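Local coordinates for protein phosphoribosyl-glycinamide (GAR) synthetase (Cryptococcus neoformans var. grubii serotype A, PDB 7LVO) that is the GAR synthetase half of a bifunctional purine-biosynthesis enzyme and joins phosphoribosylamine to glycine at the expense of ATP, at residues V98-A101 / Q102-I106; G89-P92 / A93-S96; P300-K303 / G304-D308. All blocks are in the same frame, centred on the assembly; numbering follows the deposited sequence.

Interaction 1. Residues V98-A101 / Q102-I106; sequences VEWA and QKENI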
loop_
_atom_site.group_PDB
_atom_site.type_symbol
_atom_site.label_atom_id
_atom_site.label_comp_id
_atom_site.label_asym_id
_atom_site.label_seq_id
_atom_site.Cartn_x
_atom_site.Cartn_y
_atom_site.Cartn_z
ATOM N N VAL A 98 -0.993 20.472 9.400
ATOM C CA VAL A 98 -0.236 20.426 10.649
ATOM C C VAL A 98 -0.790 21.437 11.641
ATOM O O VAL A 98 -0.957 21.134 12.828
ATOM C CB VAL A 98 1.259 20.664 10.376
ATOM C CG1 VAL A 98 2.026 20.811 11.687
ATOM C CG2 VAL A 98 1.828 19.521 9.548
ATOM N N GLU A 99 -1.094 22.652 11.171
ATOM C CA GLU A 99 -1.683 23.656 12.053
ATOM C C GLU A 99 -3.084 23.248 12.489
ATOM O O GLU A 99 -3.467 23.454 13.646
ATOM C CB GLU A 99 -1.710 25.014 11.353
ATOM C CG GLU A 99 -2.243 26.146 12.208
ATOM C CD GLU A 99 -2.173 27.487 11.503
ATOM O OE1 GLU A 99 -1.662 27.537 10.362
ATOM O OE2 GLU A 99 -2.629 28.492 12.090
ATOM N N TRP A 100 -3.862 22.659 11.578
ATOM C CA TRP A 100 -5.178 22.151 11.949
ATOM C C TRP A 100 -5.059 21.075 13.026
ATOM O O TRP A 100 -5.739 21.130 14.055
ATOM C CB TRP A 100 -5.891 21.600 10.711
ATOM C CG TRP A 100 -7.311 21.208 10.955
ATOM C CD1 TRP A 100 -8.417 21.975 10.745
ATOM C CD2 TRP A 100 -7.788 19.951 11.453
ATOM N NE1 TRP A 100 -9.548 21.279 11.081
ATOM C CE2 TRP A 100 -9.192 20.033 11.513
ATOM C CE3 TRP A 100 -7.166 18.765 11.842
ATOM C CZ2 TRP A 100 -9.984 18.977 11.957
ATOM C CZ3 TRP A 100 -7.953 17.717 12.283
ATOM C CH2 TRP A 100 -9.344 17.829 12.338
ATOM N N ALA A 101 -4.199 20.079 12.799
ATOM C CA ALA A 101 -4.049 19.004 13.771
ATOM C C ALA A 101 -3.628 19.545 15.135
ATOM O O ALA A 101 -4.126 19.091 16.171
ATOM C CB ALA A 101 -3.031 17.983 13.271
ATOM N N GLN A 102 -2.724 20.524 15.152
ATOM C CA GLN A 102 -2.262 21.083 16.420
ATOM C C GLN A 102 -3.407 21.722 17.191
ATOM O O GLN A 102 -3.538 21.518 18.405
ATOM C CB GLN A 102 -1.152 22.103 16.165
ATOM C CG GLN A 102 -0.478 22.614 17.419
ATOM C CD GLN A 102 0.671 23.560 17.119
ATOM O OE1 GLN A 102 0.893 23.945 15.972
ATOM N NE2 GLN A 102 1.412 23.939 18.157
ATOM N N LYS A 103 -4.249 22.500 16.508
ATOM C CA LYS A 103 -5.371 23.148 17.175
ATOM C C LYS A 103 -6.447 22.158 17.601
ATOM O O LYS A 103 -7.226 22.461 18.511
ATOM C CB LYS A 103 -5.983 24.210 16.259
ATOM C CG LYS A 103 -5.034 25.341 15.882
ATOM C CD LYS A 103 -4.601 26.143 17.105
ATOM C CE LYS A 103 -3.761 27.351 16.711
ATOM N NZ LYS A 103 -2.505 26.965 16.005
ATOM N N GLU A 104 -6.509 20.985 16.972
ATOM C CA GLU A 104 -7.516 19.982 17.286
ATOM C C GLU A 104 -7.017 18.927 18.263
ATOM O O GLU A 104 -7.763 17.996 18.582
ATOM C CB GLU A 104 -8.000 19.302 15.999
ATOM C CG GLU A 104 -8.582 20.258 14.973
ATOM C CD GLU A 104 -9.952 20.781 15.372
ATOM O OE1 GLU A 104 -10.569 20.215 16.301
ATOM O OE2 GLU A 104 -10.419 21.753 14.742
ATOM N N ASN A 105 -5.778 19.044 18.735
ATOM C CA ASN A 105 -5.209 18.093 19.690
ATOM C C ASN A 105 -5.279 16.664 19.152
ATOM O O ASN A 105 -5.743 15.739 19.825
ATOM C CB ASN A 105 -5.908 18.201 21.047
ATOM C CG ASN A 105 -5.559 19.481 21.777
ATOM O OD1 ASN A 105 -6.427 20.308 22.055
ATOM N ND2 ASN A 105 -4.279 19.649 22.089
ATOM N N ILE A 106 -4.804 16.490 17.922
ATOM C CA ILE A 106 -4.735 15.163 17.327
ATOM C C ILE A 106 -3.644 14.365 18.028
ATOM O O ILE A 106 -2.527 14.857 18.230
ATOM C CB ILE A 106 -4.471 15.259 15.818
ATOM C CG1 ILE A 106 -5.650 15.930 15.116
ATOM C CG2 ILE A 106 -4.201 13.871 15.233
ATOM C CD1 ILE A 106 -6.964 15.184 15.234
#
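W100 and E104, one helical turn apart, meet through a CH-pi contact: E104 CG stands over the middle of the six-membered ring, 3.4 Å from its centroid and 6° off the ring normal. W100 places its indole there with CG anti to the backbone N, while the bend of E104 at chi2 carries the carboxylate on past the ring, the two planes 31° apart. Apolar contacts continue past the last turn, where I106 brings CD1 to 4.0 Å from W100 CZ3 and CG1 to 3.8 Å from A101 CB. The K103 amine lies against E99 CG, but its NZ stays 4.2 Å from E99 OE2, beyond a salt bridge. In the backbone, regular i to i+4 bonds from Q102 N to V98 O and from K103 N to E99 O give way to a Schellman motif. Here N105 takes positive phi, and I106 N reaches back to A101 O at 3.2 Å with a nearly straight N-H (171°). The end of helix 95-104 lies against the parallel sheet of the N domain: W100 rests on R64 and V66 of strand 62-67, E104 OE1 forms a salt bridge with R64, I106 packs on strand 38-44, and V98 and A101 meet helix 121-126.

Interaction 2. Residues G89-P92 / A93-S96; sequences GAPP and AFRS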
loop_
_atom_site.group_PDB
_atom_site.type_symbol
_atom_site.label_atom_id
_atom_site.label_comp_id
_atom_site.label_asym_id
_atom_site.label_seq_id
_atom_site.Cartn_x
_atom_site.Cartn_y
_atom_site.Cartn_z
ATOM N N GLY A 89 -1.422 21.259 2.370
ATOM C CA GLY A 89 -0.307 22.194 2.285
ATOM C C GLY A 89 0.897 21.570 1.610
ATOM O O GLY A 89 1.149 20.370 1.699
ATOM N N ALA A 90 1.652 22.405 0.909
ATOM C CA ALA A 90 2.793 21.912 0.153
ATOM C C ALA A 90 3.900 21.456 1.103
ATOM O O ALA A 90 4.059 22.007 2.199
ATOM C CB ALA A 90 3.324 22.994 -0.782
ATOM N N PRO A 91 4.677 20.449 0.711
ATOM C CA PRO A 91 5.817 20.033 1.540
ATOM C C PRO A 91 6.900 21.095 1.525
ATOM O O PRO A 91 6.888 21.984 0.661
ATOM C CB PRO A 91 6.299 18.736 0.872
ATOM C CG PRO A 91 5.225 18.344 -0.095
ATOM C CD PRO A 91 4.551 19.623 -0.503
ATOM N N PRO A 92 7.867 21.036 2.454
ATOM C CA PRO A 92 7.961 20.058 3.544
ATOM C C PRO A 92 7.217 20.490 4.805
ATOM O O PRO A 92 7.333 19.836 5.836
ATOM C CB PRO A 92 9.476 19.977 3.827
ATOM C CG PRO A 92 10.144 20.892 2.802
ATOM C CD PRO A 92 9.086 21.853 2.357
ATOM N N ALA A 93 6.460 21.581 4.713
ATOM C CA ALA A 93 5.809 22.153 5.884
ATOM C C ALA A 93 4.456 21.514 6.175
ATOM O O ALA A 93 4.168 21.168 7.324
ATOM C CB ALA A 93 5.644 23.667 5.699
ATOM N N PHE A 94 3.615 21.351 5.153
ATOM C CA PHE A 94 2.256 20.851 5.343
ATOM C C PHE A 94 1.506 21.708 6.364
ATOM O O PHE A 94 0.738 21.202 7.189
ATOM C CB PHE A 94 2.255 19.384 5.781
ATOM C CG PHE A 94 2.938 18.452 4.817
ATOM C CD1 PHE A 94 4.304 18.207 4.915
ATOM C CD2 PHE A 94 2.216 17.812 3.822
ATOM C CE1 PHE A 94 4.939 17.352 4.030
ATOM C CE2 PHE A 94 2.838 16.948 2.935
ATOM C CZ PHE A 94 4.200 16.719 3.038
ATOM N N ARG A 95 1.724 23.023 6.303
ATOM C CA ARG A 95 1.242 23.900 7.369
ATOM C C ARG A 95 -0.270 23.802 7.543
ATOM O O ARG A 95 -0.777 23.871 8.666
ATOM C CB ARG A 95 1.642 25.350 7.087
ATOM C CG ARG A 95 1.738 26.210 8.342
ATOM C CD ARG A 95 1.030 27.553 8.186
ATOM N NE ARG A 95 1.534 28.332 7.061
ATOM C CZ ARG A 95 0.916 28.450 5.891
ATOM N NH1 ARG A 95 -0.242 27.853 5.656
ATOM N NH2 ARG A 95 1.472 29.189 4.935
ATOM N N SER A 96 -1.005 23.643 6.442
ATOM C CA SER A 96 -2.462 23.594 6.524
ATOM C C SER A 96 -2.929 22.502 7.478
ATOM O O SER A 96 -3.653 22.768 8.444
ATOM C CB SER A 96 -3.055 23.382 5.133
ATOM O OG SER A 96 -4.461 23.252 5.202
HETATM O O HOH W 1 2.877 23.934 3.673
#
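The carbonyl oxygen of A90 is gripped twice: water 1 donates to A90 O at 2.7 Å, and F94 N donates to it at 3.1 Å. This is the turn that leads into helix 95-104 of the N domain, with F94 at the N-cap position and a cis peptide bond between P91 and P92. The chain doubles back here, A93-S96 nearly reversing the direction of G89-P92. The bond from F94 N is close to straight at its hydrogen (166°), but the donor sits above the carbonyl plane of A90, 40° out of it. Water 1 also accepts from R95 N, so the first residue of the helix is tied through solvent to the same oxygen.

Next to this polar link the F94 ring is folded into the turn. Its CG lies anti to the carbonyl carbon (chi1 -58°), which lays the ring beside P91 and P92. P91 crosses one face, CA lying 3.8 Å above the ring plane and offset toward the rim, a CH-pi contact; P91 CB comes to 3.6 Å from F94 CZ. P92 O approaches at the ring edge, near its plane, 3.6 Å from F94 CD1. Beyond the turn the ring packs on V121 and A124 of helix 121-126, and with P91 it touches D119. G89 adopts positive phi with extended psi, and its backbone lies beside the start of the helix. There S96 CB is 3.8 Å from G89 N, while S96 OG hydrogen-bonds to P87 O in the loop before.

Interaction 3. Residues P300-K303 / G304-D308; sequences PTIK and GMRED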
loop_
_atom_site.group_PDB
_atom_site.type_symbol
_atom_site.label_atom_id
_atom_site.label_comp_id
_atom_site.label_asym_id
_atom_site.label_seq_id
_atom_site.Cartn_x
_atom_site.Cartn_y
_atom_site.Cartn_z
ATOM N N PRO A 300 16.462 -8.595 8.466
ATOM C CA PRO A 300 17.643 -7.862 7.976
ATOM C C PRO A 300 17.326 -6.449 7.524
ATOM O O PRO A 300 18.184 -5.560 7.633
ATOM C CB PRO A 300 18.140 -8.729 6.811
ATOM C CG PRO A 300 17.659 -10.102 7.141
ATOM C CD PRO A 300 16.326 -9.922 7.837
ATOM N N THR A 301 16.115 -6.208 7.014
ATOM C CA THR A 301 15.745 -4.854 6.620
ATOM C C THR A 301 15.614 -3.948 7.842
ATOM O O THR A 301 16.177 -2.848 7.870
ATOM C CB THR A 301 14.439 -4.871 5.822
ATOM O OG1 THR A 301 14.639 -5.547 4.571
ATOM C CG2 THR A 301 13.958 -3.457 5.551
ATOM N N ILE A 302 14.872 -4.395 8.858
ATOM C CA ILE A 302 14.671 -3.575 10.050
ATOM C C ILE A 302 15.993 -3.342 10.763
ATOM O O ILE A 302 16.290 -2.221 11.196
ATOM C CB ILE A 302 13.631 -4.226 10.979
ATOM C CG1 ILE A 302 12.274 -4.306 10.287
ATOM C CG2 ILE A 302 13.527 -3.455 12.292
ATOM C CD1 ILE A 302 11.727 -2.972 9.821
ATOM N N LYS A 303 16.807 -4.394 10.904
ATOM C CA LYS A 303 18.120 -4.228 11.520
ATOM C C LYS A 303 19.003 -3.314 10.682
ATOM O O LYS A 303 19.720 -2.458 11.217
ATOM C CB LYS A 303 18.792 -5.594 11.710
ATOM C CG LYS A 303 20.136 -5.524 12.415
ATOM C CD LYS A 303 20.898 -6.841 12.314
ATOM C CE LYS A 303 20.166 -7.976 13.014
ATOM N NZ LYS A 303 20.957 -9.241 12.983
ATOM N N GLY A 304 18.974 -3.487 9.359
ATOM C CA GLY A 304 19.813 -2.672 8.503
ATOM C C GLY A 304 19.492 -1.194 8.599
ATOM O O GLY A 304 20.392 -0.348 8.526
ATOM N N MET A 305 18.207 -0.862 8.759
ATOM C CA MET A 305 17.822 0.542 8.857
ATOM C C MET A 305 18.374 1.178 10.130
ATOM O O MET A 305 18.792 2.340 10.116
ATOM C CB MET A 305 16.300 0.673 8.799
ATOM C CG MET A 305 15.696 0.308 7.443
ATOM S SD MET A 305 16.234 1.404 6.106
ATOM C CE MET A 305 15.180 2.830 6.413
ATOM N N ARG A 306 18.387 0.434 11.241
ATOM C CA ARG A 306 19.032 0.941 12.450
ATOM C C ARG A 306 20.529 1.148 12.223
ATOM O O ARG A 306 21.077 2.204 12.547
ATOM C CB ARG A 306 18.811 -0.011 13.627
ATOM C CG ARG A 306 17.395 -0.055 14.146
ATOM C CD ARG A 306 17.348 -0.548 15.600
ATOM N NE ARG A 306 18.085 -1.799 15.781
ATOM C CZ ARG A 306 17.607 -3.002 15.499
ATOM N NH1 ARG A 306 16.396 -3.160 14.984
ATOM N NH2 ARG A 306 18.363 -4.074 15.738
ATOM N N GLU A 307 21.202 0.144 11.659
ATOM C CA GLU A 307 22.635 0.262 11.407
ATOM C C GLU A 307 22.942 1.458 10.516
ATOM O O GLU A 307 23.905 2.196 10.764
ATOM C CB GLU A 307 23.160 -1.026 10.776
ATOM C CG GLU A 307 23.086 -2.228 11.697
ATOM C CD GLU A 307 23.404 -3.532 10.989
ATOM O OE1 GLU A 307 23.186 -3.615 9.759
ATOM O OE2 GLU A 307 23.870 -4.475 11.670
ATOM N N ASP A 308 22.126 1.678 9.481
ATOM C CA ASP A 308 22.330 2.820 8.602
ATOM C C ASP A 308 21.956 4.138 9.262
ATOM O O ASP A 308 22.204 5.194 8.670
ATOM C CB ASP A 308 21.532 2.643 7.309
ATOM C CG ASP A 308 22.106 1.560 6.411
ATOM O OD1 ASP A 308 23.163 0.996 6.760
ATOM O OD2 ASP A 308 21.496 1.264 5.363
#
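R306 curls back over the turn before it, toward I302 and K303. Its CB lies 3.6 Å from K303 O, and CG, anti to the carbonyl carbon (chi1 -70°), is 3.8 Å from I302 O. The chain then runs extended at chi2 and bends at chi3 (-51°), which returns the guanidinium to the helix surface. CZ sits 4.2 Å from K303 CA, which lies over one face of the group. At the tip the two nitrogens part company: NH1 comes to 3.9 Å from I302 CG2 and hydrogen-bonds to G249 O outside the helix, whereas NH2 lies 4.0 Å from K303 CG.

K303 and E307 touch more lightly, E307 OE2 resting 3.9 Å from K303 CD, with the lysine NZ too distant for a salt bridge. The backbone holds these turns through i to i+4 bonds. G304 N meets P300 O at 2.8 Å from above the carbonyl plane. E307 N bonds to K303 O with its N-H almost straight (171°), while the bond from R306 N to I302 O is weak.

On the buried flank, T301 OG1 bonds to V297 O and Y332 OH, T301 and M305 pack on F152 of helix 146-155, and I302 meets L316. The arrangement is the C-terminal end of helix 287-307, an alpha helix of the ATP-grasp domain packed against the antiparallel sheet that contains strand 315-323.

In the fold
From the N terminus the contacts come in series, none nesting or crossing, and each is made within a single continuous stretch. Interaction 2 closes the turn between strand 81-83 and helix 95-104; interaction 1 follows at the other end of that helix, where the chain turns toward strand 108-111. Their centres are 13 Å apart and they touch, V98 CG2 lying 3.6 Å from A93 O. Together they seat both ends of one helix beside helix 121-126 in the N domain. Interaction 3 comes much later, in the ATP-grasp domain, where the last turns of helix 287-307 meet helix 146-155 and strand 315-323; its centre is about 30 Å from the other two.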